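PDB 4OIJ: C-C motif chemokine 1 from Homo sapiens, which acts as a secreted chemokine that attracts monocytes but not neutrophils and binds the receptor CCR8. Local coordinates for residues F8-A16 with T31-I41; I20-R29 with L40-A50. All blocks are in the same frame, centred on the assembly; numbering follows the deposited sequence.

Contact 1. Residues F8-A16 with T31-I41. With SO4 (sulfate ion), chain L; SO4 (sulfate ion), chain H; SO4 (sulfate ion), chain E; SO4 (sulfate ion), chain G.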
# COMPACT_ATOMS: atom_id res chain seq x y z
N PHE A 8 -0.85 -2.91 -6.32
CA PHE A 8 -1.94 -2.29 -5.60
C PHE A 8 -1.64 -0.81 -5.56
O PHE A 8 -0.50 -0.40 -5.78
CB PHE A 8 -2.12 -2.89 -4.20
CG PHE A 8 -0.90 -2.79 -3.32
CD1 PHE A 8 -0.59 -1.61 -2.66
CD2 PHE A 8 -0.03 -3.87 -3.19
CE1 PHE A 8 0.56 -1.50 -1.88
CE2 PHE A 8 1.12 -3.77 -2.40
CZ PHE A 8 1.41 -2.58 -1.76
N SER A 9 -2.66 -0.03 -5.31
CA SER A 9 -2.48 1.41 -5.23
C SER A 9 -2.33 1.76 -3.76
O SER A 9 -2.97 1.12 -2.93
CB SER A 9 -3.71 2.13 -5.80
OG SER A 9 -4.00 1.74 -7.13
N ARG A 10 -1.58 2.82 -3.43
CA ARG A 10 -1.47 3.32 -2.05
C ARG A 10 -2.34 4.56 -1.94
O ARG A 10 -2.06 5.58 -2.58
CB ARG A 10 -0.02 3.65 -1.65
CG ARG A 10 0.78 2.39 -1.40
CD ARG A 10 2.16 2.71 -0.84
NE ARG A 10 3.04 1.54 -0.90
CZ ARG A 10 3.65 1.11 -1.99
NH1 ARG A 10 4.41 0.03 -1.95
NH2 ARG A 10 3.51 1.77 -3.14
N CYS A 11 -3.42 4.47 -1.16
CA CYS A 11 -4.35 5.59 -1.07
C CYS A 11 -4.51 6.09 0.35
O CYS A 11 -4.40 5.31 1.30
CB CYS A 11 -5.70 5.21 -1.66
SG CYS A 11 -5.60 4.49 -3.32
N CYS A 12 -4.77 7.38 0.47
CA CYS A 12 -4.95 8.03 1.77
C CYS A 12 -6.33 8.55 1.80
O CYS A 12 -6.60 9.55 1.13
CB CYS A 12 -3.94 9.16 1.94
SG CYS A 12 -2.29 8.60 2.39
N PHE A 13 -7.25 7.84 2.48
CA PHE A 13 -8.63 8.33 2.57
C PHE A 13 -8.90 8.99 3.95
O PHE A 13 -9.96 9.55 4.16
CB PHE A 13 -9.63 7.23 2.24
CG PHE A 13 -9.45 6.64 0.85
CD1 PHE A 13 -9.70 7.41 -0.29
CD2 PHE A 13 -9.11 5.31 0.67
CE1 PHE A 13 -9.57 6.87 -1.56
CE2 PHE A 13 -8.98 4.77 -0.59
CZ PHE A 13 -9.21 5.55 -1.70
N SER A 14 -7.92 8.92 4.88
CA SER A 14 -8.02 9.54 6.21
C SER A 14 -6.67 10.20 6.45
O SER A 14 -5.65 9.61 6.07
CB SER A 14 -8.29 8.50 7.28
OG SER A 14 -8.06 9.02 8.58
N PHE A 15 -6.65 11.41 7.04
CA PHE A 15 -5.39 12.14 7.24
C PHE A 15 -5.09 12.53 8.69
O PHE A 15 -6.02 12.73 9.51
CB PHE A 15 -5.32 13.42 6.38
CG PHE A 15 -5.59 13.23 4.91
CD1 PHE A 15 -4.61 12.76 4.05
CD2 PHE A 15 -6.84 13.54 4.37
CE1 PHE A 15 -4.86 12.60 2.69
CE2 PHE A 15 -7.10 13.37 3.01
CZ PHE A 15 -6.11 12.90 2.18
N ALA A 16 -3.78 12.73 8.94
CA ALA A 16 -3.23 13.18 10.23
C ALA A 16 -3.70 14.60 10.58
O ALA A 16 -3.41 15.56 9.86
CB ALA A 16 -1.70 13.14 10.19
N THR A 31 0.94 9.31 -2.91
CA THR A 31 -0.17 8.34 -3.06
C THR A 31 -0.21 7.99 -4.56
O THR A 31 0.22 8.79 -5.39
CB THR A 31 -1.50 9.00 -2.69
OG1 THR A 31 -1.62 10.17 -3.47
CG2 THR A 31 -1.61 9.38 -1.23
N SER A 32 -0.77 6.84 -4.92
CA SER A 32 -0.88 6.45 -6.35
C SER A 32 -1.81 7.45 -7.06
O SER A 32 -2.81 7.90 -6.48
CB SER A 32 -1.43 5.04 -6.46
OG SER A 32 -0.65 4.16 -5.68
N SER A 33 -1.44 7.84 -8.31
CA SER A 33 -2.13 8.84 -9.12
C SER A 33 -3.61 8.60 -9.36
O SER A 33 -4.34 9.58 -9.50
CB SER A 33 -1.41 9.06 -10.44
OG SER A 33 -0.20 9.77 -10.23
N ILE A 34 -4.07 7.33 -9.41
CA ILE A 34 -5.50 6.99 -9.61
C ILE A 34 -6.39 7.48 -8.44
O ILE A 34 -7.56 7.81 -8.66
CB ILE A 34 -5.69 5.48 -9.90
CG1 ILE A 34 -7.13 5.16 -10.37
CG2 ILE A 34 -5.23 4.60 -8.69
CD1 ILE A 34 -7.28 4.06 -11.38
N CYS A 35 -5.81 7.52 -7.23
CA CYS A 35 -6.51 7.92 -6.00
C CYS A 35 -5.77 9.08 -5.31
O CYS A 35 -5.81 9.16 -4.08
CB CYS A 35 -6.62 6.70 -5.08
SG CYS A 35 -5.02 6.05 -4.51
N SER A 36 -5.05 9.93 -6.08
CA SER A 36 -4.20 11.00 -5.54
C SER A 36 -4.73 11.74 -4.30
O SER A 36 -4.08 11.69 -3.24
CB SER A 36 -3.74 11.96 -6.63
OG SER A 36 -2.38 11.69 -6.93
N ASN A 37 -5.89 12.40 -4.43
CA ASN A 37 -6.59 13.12 -3.38
C ASN A 37 -5.77 14.07 -2.50
O ASN A 37 -6.19 14.38 -1.38
CB ASN A 37 -7.60 12.21 -2.65
CG ASN A 37 -7.27 11.63 -1.28
OD1 ASN A 37 -8.21 11.26 -0.54
ND2 ASN A 37 -5.97 11.53 -0.88
N GLU A 38 -4.66 14.62 -3.05
CA GLU A 38 -3.78 15.60 -2.39
C GLU A 38 -3.11 15.11 -1.11
O GLU A 38 -2.68 15.92 -0.29
CB GLU A 38 -4.50 16.95 -2.17
CG GLU A 38 -4.09 18.04 -3.15
CD GLU A 38 -2.76 18.74 -2.88
OE1 GLU A 38 -2.10 18.43 -1.87
OE2 GLU A 38 -2.41 19.64 -3.68
N GLY A 39 -3.03 13.80 -0.95
CA GLY A 39 -2.41 13.18 0.21
C GLY A 39 -0.96 12.87 -0.04
O GLY A 39 -0.53 12.72 -1.19
N LEU A 40 -0.20 12.78 1.06
CA LEU A 40 1.22 12.45 1.11
C LEU A 40 1.36 11.35 2.17
O LEU A 40 0.72 11.45 3.23
CB LEU A 40 1.96 13.71 1.67
CG LEU A 40 3.28 14.09 1.06
CD1 LEU A 40 3.07 14.98 -0.15
CD2 LEU A 40 4.12 14.85 2.05
N ILE A 41 2.22 10.36 1.95
CA ILE A 41 2.46 9.37 2.99
C ILE A 41 3.83 9.66 3.64
O ILE A 41 4.83 9.79 2.93
CB ILE A 41 2.41 7.92 2.44
CG1 ILE A 41 1.08 7.65 1.68
CG2 ILE A 41 2.67 6.87 3.55
CD1 ILE A 41 1.29 6.53 0.54
S SO4 L . -2.47 15.47 -5.90
O1 SO4 L . -2.08 16.86 -5.63
O2 SO4 L . -3.92 15.30 -5.75
O3 SO4 L . -2.08 15.12 -7.27
O4 SO4 L . -1.76 14.58 -4.97
S SO4 H . 3.69 -1.45 1.10
O1 SO4 H . 2.96 -2.57 1.74
O2 SO4 H . 2.76 -0.67 0.36
O3 SO4 H . 4.32 -0.53 2.11
O4 SO4 H . 4.70 -2.02 0.18
S SO4 E . 1.34 5.27 -9.52
O1 SO4 E . 0.14 6.09 -9.64
O2 SO4 E . 1.70 4.73 -10.85
O3 SO4 E . 2.45 6.10 -9.02
O4 SO4 E . 1.10 4.15 -8.57
S SO4 G . 7.26 0.58 -4.20
O1 SO4 G . 6.05 -0.16 -4.63
O2 SO4 G . 8.03 0.97 -5.39
O3 SO4 G . 6.85 1.78 -3.46
O4 SO4 G . 8.06 -0.28 -3.31
O HOH W 1 1.11 1.51 -6.72
O HOH W 2 -4.87 9.07 -1.72

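Contact 2. Residues I20-R29 with L40-A50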
# COMPACT_ATOMS: atom_id res chain seq x y z
N ILE A 20 2.93 15.98 13.03
CA ILE A 20 3.87 14.91 13.34
C ILE A 20 5.27 15.52 13.39
O ILE A 20 5.67 16.17 12.42
CB ILE A 20 3.80 13.77 12.29
CG1 ILE A 20 2.42 13.07 12.35
CG2 ILE A 20 4.96 12.77 12.47
CD1 ILE A 20 2.07 12.40 11.16
N PRO A 21 6.04 15.30 14.49
CA PRO A 21 7.40 15.84 14.54
C PRO A 21 8.26 15.34 13.38
O PRO A 21 8.29 14.14 13.09
CB PRO A 21 7.91 15.37 15.91
CG PRO A 21 6.69 15.18 16.73
CD PRO A 21 5.71 14.59 15.74
N LEU A 22 8.91 16.29 12.68
CA LEU A 22 9.80 16.02 11.55
C LEU A 22 10.84 14.92 11.89
O LEU A 22 11.01 14.01 11.08
CB LEU A 22 10.50 17.29 11.05
CG LEU A 22 11.40 17.13 9.83
CD1 LEU A 22 10.58 16.78 8.56
CD2 LEU A 22 12.25 18.35 9.63
N ARG A 23 11.43 14.96 13.10
CA ARG A 23 12.42 13.97 13.58
C ARG A 23 11.84 12.54 13.66
O ARG A 23 12.60 11.58 13.62
CB ARG A 23 13.02 14.41 14.94
CG ARG A 23 11.99 14.51 16.09
CD ARG A 23 12.47 15.29 17.32
NE ARG A 23 11.50 16.33 17.71
CZ ARG A 23 10.37 16.11 18.39
NH1 ARG A 23 10.06 14.89 18.80
NH2 ARG A 23 9.54 17.12 18.65
N ALA A 24 10.51 12.40 13.74
CA ALA A 24 9.80 11.12 13.81
C ALA A 24 9.67 10.42 12.45
O ALA A 24 9.35 9.23 12.41
CB ALA A 24 8.42 11.32 14.41
N ILE A 25 9.87 11.17 11.34
CA ILE A 25 9.67 10.71 9.95
C ILE A 25 10.99 10.32 9.30
O ILE A 25 11.95 11.08 9.39
CB ILE A 25 8.93 11.79 9.10
CG1 ILE A 25 7.66 12.34 9.81
CG2 ILE A 25 8.60 11.28 7.70
CD1 ILE A 25 7.18 13.76 9.35
N LEU A 26 10.99 9.20 8.55
CA LEU A 26 12.15 8.72 7.81
C LEU A 26 12.18 9.33 6.41
O LEU A 26 13.22 9.82 5.98
CB LEU A 26 12.10 7.20 7.67
CG LEU A 26 12.40 6.35 8.89
CD1 LEU A 26 12.04 4.91 8.61
CD2 LEU A 26 13.88 6.41 9.27
N CYS A 27 11.02 9.29 5.70
CA CYS A 27 10.88 9.67 4.30
C CYS A 27 9.40 9.77 3.92
O CYS A 27 8.54 9.41 4.71
CB CYS A 27 11.60 8.63 3.43
SG CYS A 27 11.10 6.90 3.72
N TYR A 28 9.12 10.24 2.70
CA TYR A 28 7.75 10.31 2.20
C TYR A 28 7.55 9.62 0.84
O TYR A 28 8.49 9.52 0.05
CB TYR A 28 7.25 11.78 2.14
CG TYR A 28 7.77 12.55 0.94
CD1 TYR A 28 7.05 12.57 -0.26
CD2 TYR A 28 8.99 13.21 0.98
CE1 TYR A 28 7.53 13.26 -1.37
CE2 TYR A 28 9.46 13.92 -0.12
CZ TYR A 28 8.73 13.94 -1.30
OH TYR A 28 9.21 14.61 -2.40
N ARG A 29 6.33 9.15 0.61
CA ARG A 29 5.88 8.51 -0.64
C ARG A 29 4.67 9.29 -1.13
O ARG A 29 3.90 9.81 -0.30
CB ARG A 29 5.42 7.06 -0.39
CG ARG A 29 6.53 6.03 -0.17
CD ARG A 29 6.00 4.61 -0.32
NE ARG A 29 6.88 3.62 0.30
CZ ARG A 29 7.90 3.01 -0.31
NH1 ARG A 29 8.18 3.29 -1.57
NH2 ARG A 29 8.64 2.13 0.35
N LEU A 40 -0.20 12.78 1.06
CA LEU A 40 1.22 12.45 1.11
C LEU A 40 1.36 11.35 2.17
O LEU A 40 0.72 11.45 3.23
CB LEU A 40 1.96 13.71 1.67
CG LEU A 40 3.28 14.09 1.06
CD1 LEU A 40 3.07 14.98 -0.15
CD2 LEU A 40 4.12 14.85 2.05
N ILE A 41 2.22 10.36 1.95
CA ILE A 41 2.46 9.37 2.99
C ILE A 41 3.83 9.66 3.64
O ILE A 41 4.83 9.79 2.93
CB ILE A 41 2.41 7.92 2.44
CG1 ILE A 41 1.08 7.65 1.68
CG2 ILE A 41 2.67 6.87 3.55
CD1 ILE A 41 1.29 6.53 0.54
N PHE A 42 3.87 9.78 4.98
CA PHE A 42 5.13 9.89 5.68
C PHE A 42 5.43 8.51 6.26
O PHE A 42 4.57 7.91 6.91
CB PHE A 42 5.05 10.91 6.82
CG PHE A 42 4.91 12.34 6.39
CD1 PHE A 42 5.91 12.95 5.62
CD2 PHE A 42 3.85 13.12 6.84
CE1 PHE A 42 5.82 14.31 5.28
CE2 PHE A 42 3.77 14.48 6.51
CZ PHE A 42 4.74 15.06 5.72
N LYS A 43 6.66 8.02 6.05
CA LYS A 43 7.11 6.76 6.64
C LYS A 43 7.68 7.11 7.97
O LYS A 43 8.53 7.99 8.04
CB LYS A 43 8.16 6.07 5.76
CG LYS A 43 8.58 4.69 6.28
CD LYS A 43 9.77 4.07 5.54
CE LYS A 43 9.88 2.59 5.85
NZ LYS A 43 10.18 2.33 7.28
N LEU A 44 7.17 6.52 9.04
CA LEU A 44 7.65 6.80 10.39
C LEU A 44 8.63 5.69 10.83
O LEU A 44 8.97 4.81 10.03
CB LEU A 44 6.47 6.96 11.37
CG LEU A 44 5.36 8.00 11.03
CD1 LEU A 44 4.17 7.87 11.95
CD2 LEU A 44 5.88 9.41 11.09
N LYS A 45 9.11 5.76 12.07
CA LYS A 45 10.06 4.77 12.59
C LYS A 45 9.39 3.40 12.78
O LYS A 45 8.16 3.30 12.75
CB LYS A 45 10.72 5.28 13.87
CG LYS A 45 11.28 6.71 13.75
CD LYS A 45 12.41 6.86 12.71
CE LYS A 45 12.67 8.30 12.34
NZ LYS A 45 13.56 8.99 13.32
N ARG A 46 10.22 2.34 12.87
CA ARG A 46 9.82 0.94 13.04
C ARG A 46 8.63 0.53 12.13
O ARG A 46 7.64 -0.05 12.60
CB ARG A 46 9.60 0.62 14.53
CG ARG A 46 10.88 0.21 15.28
CD ARG A 46 11.82 1.34 15.62
NE ARG A 46 12.87 0.89 16.53
CZ ARG A 46 13.97 1.59 16.82
NH1 ARG A 46 14.19 2.77 16.26
NH2 ARG A 46 14.87 1.10 17.66
N GLY A 47 8.73 0.89 10.85
CA GLY A 47 7.76 0.57 9.81
C GLY A 47 6.37 1.19 9.93
O GLY A 47 5.47 0.77 9.20
N LYS A 48 6.19 2.18 10.84
CA LYS A 48 4.89 2.85 11.03
C LYS A 48 4.60 3.87 9.90
O LYS A 48 5.52 4.20 9.13
CB LYS A 48 4.81 3.51 12.41
CG LYS A 48 4.87 2.54 13.59
CD LYS A 48 3.97 2.93 14.77
CE LYS A 48 4.35 4.22 15.48
NZ LYS A 48 3.38 4.57 16.56
N GLU A 49 3.33 4.33 9.76
CA GLU A 49 2.98 5.26 8.67
C GLU A 49 1.88 6.30 8.93
O GLU A 49 1.02 6.14 9.81
CB GLU A 49 2.75 4.55 7.34
CG GLU A 49 3.86 4.80 6.33
CD GLU A 49 4.48 3.58 5.69
OE1 GLU A 49 4.44 2.50 6.30
OE2 GLU A 49 5.08 3.74 4.60
N ALA A 50 1.95 7.39 8.17
CA ALA A 50 0.95 8.45 8.31
C ALA A 50 0.65 9.16 7.01
O ALA A 50 1.52 9.78 6.39
CB ALA A 50 1.35 9.44 9.38

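Contact 1. Residues F8-A16 with T31-I41
Cys11 and Cys35 are joined by a disulfide, SG to SG 2.0 Å, with a relaxed central torsion of -92°. In Cys35 the sulfur stands between the backbone N and the carbonyl carbon (chi1 63°), which turns it back to meet Cys11. Beside this link Ser32 grips Arg10 twice: Arg10 N donates to Ser32 OG at 2.8 Å, and Ser32 N returns a bond to Arg10 O at 3.0 Å. A serine suits this place because its hydroxyl accepts where a strand partner would offer a carbonyl. Further along, Asn37 ND2 reaches Cys12 O at 2.9 Å through a bent bond (132°), and the same amide nitrogen lies at the edge of the Phe15 ring, 3.4 Å from CZ. Phe15 CE1 comes 3.5 Å from Gly39 CA, where a beta carbon would run into the ring. Cys12 SG, disulfide-bonded to Cys51, packs on Ile41 CG1 at 3.6 Å. Behind these contacts, Ser36 O accepts from Thr31 OG1, Asn37 ND2 and Gly39 N, the last bond closing the type I' turn. Arg10 NE and NH1 bond one sulfate (NE to O2, 2.6 Å) and NH1 a second, ions probably from the crystallisation liquor. Ser9 and Cys11 also pair with a strand of the second subunit. Adjacent cysteines, the first bonded to the loop between strands 25-30 and 39-44 and the second to strand 49-53, are the signature of the CC chemokine fold.

Contact 2. Residues I20-R29 with L40-A50
Ile25 lays its CD1 methyl over one face of the Phe42 ring, 4.0 Å from the centroid and 13° off the ring normal, a CH-pi contact on the closely packed face of this hairpin. Its CG2 branch, anti to the backbone N, presses on Phe42 CB, while CG1 meets Leu44 CD2. Ile20 extends the apolar layer, placing CD1 3.5 Å from Ala50 CB; branched aliphatic groups suit such places because they touch several neighbours at once. Tyr28 sits beside Phe42 on the same face, and helix 57-64 covers that side through Arg63 and, against Ile25, His62.

Arg29 and Ile41 exchange two regular backbone bonds. Further on, Leu26 and Cys27 both pair with Lys43, Leu26 N to Lys43 O at 2.8 Å and Lys43 N to Cys27 O at 2.7 Å; with Leu26 near helical angles (-89°, -48°), this is a classic beta bulge. Beyond it Lys45 N makes only a weak bond to Ala24 O, at 3.5 Å.

The other face carries Cys27, Arg29 and Lys43, whose CD lies 3.6 Å from Cys27 SG, the sulfur bonded to Cys69. At the exposed border Lys45, bent at chi2 and chi4, folds along Leu26 and delivers NZ to Arg23 O at 2.8 Å. The chemistry implies uneven polar pairing: one ammonium answers Arg23 O, whereas Leu44 O, with Leu26 CD1 3.4 Å away, is buried without a partner.

Both contacts use the strand 39-44 and share Leu40 and Ile41, yet their centres lie 15 Å apart, on opposite sides of the chain's centre. Contact 2 is the more buried: it joins neighbouring strands of the antiparallel sheet, with regular backbone pairing at one end and apolar packing beneath the helix. Contact 1 is only partly buried and ties the N-terminal segment to the turn leading into strand 39-44, relying on a covalent disulfide and on serine and asparagine side chains in place of a continuous strand pair. Each reaches the second subunit differently: contact 1 by strand pairing from Ser9 and Cys11, contact 2 by backbone bonds from Glu49.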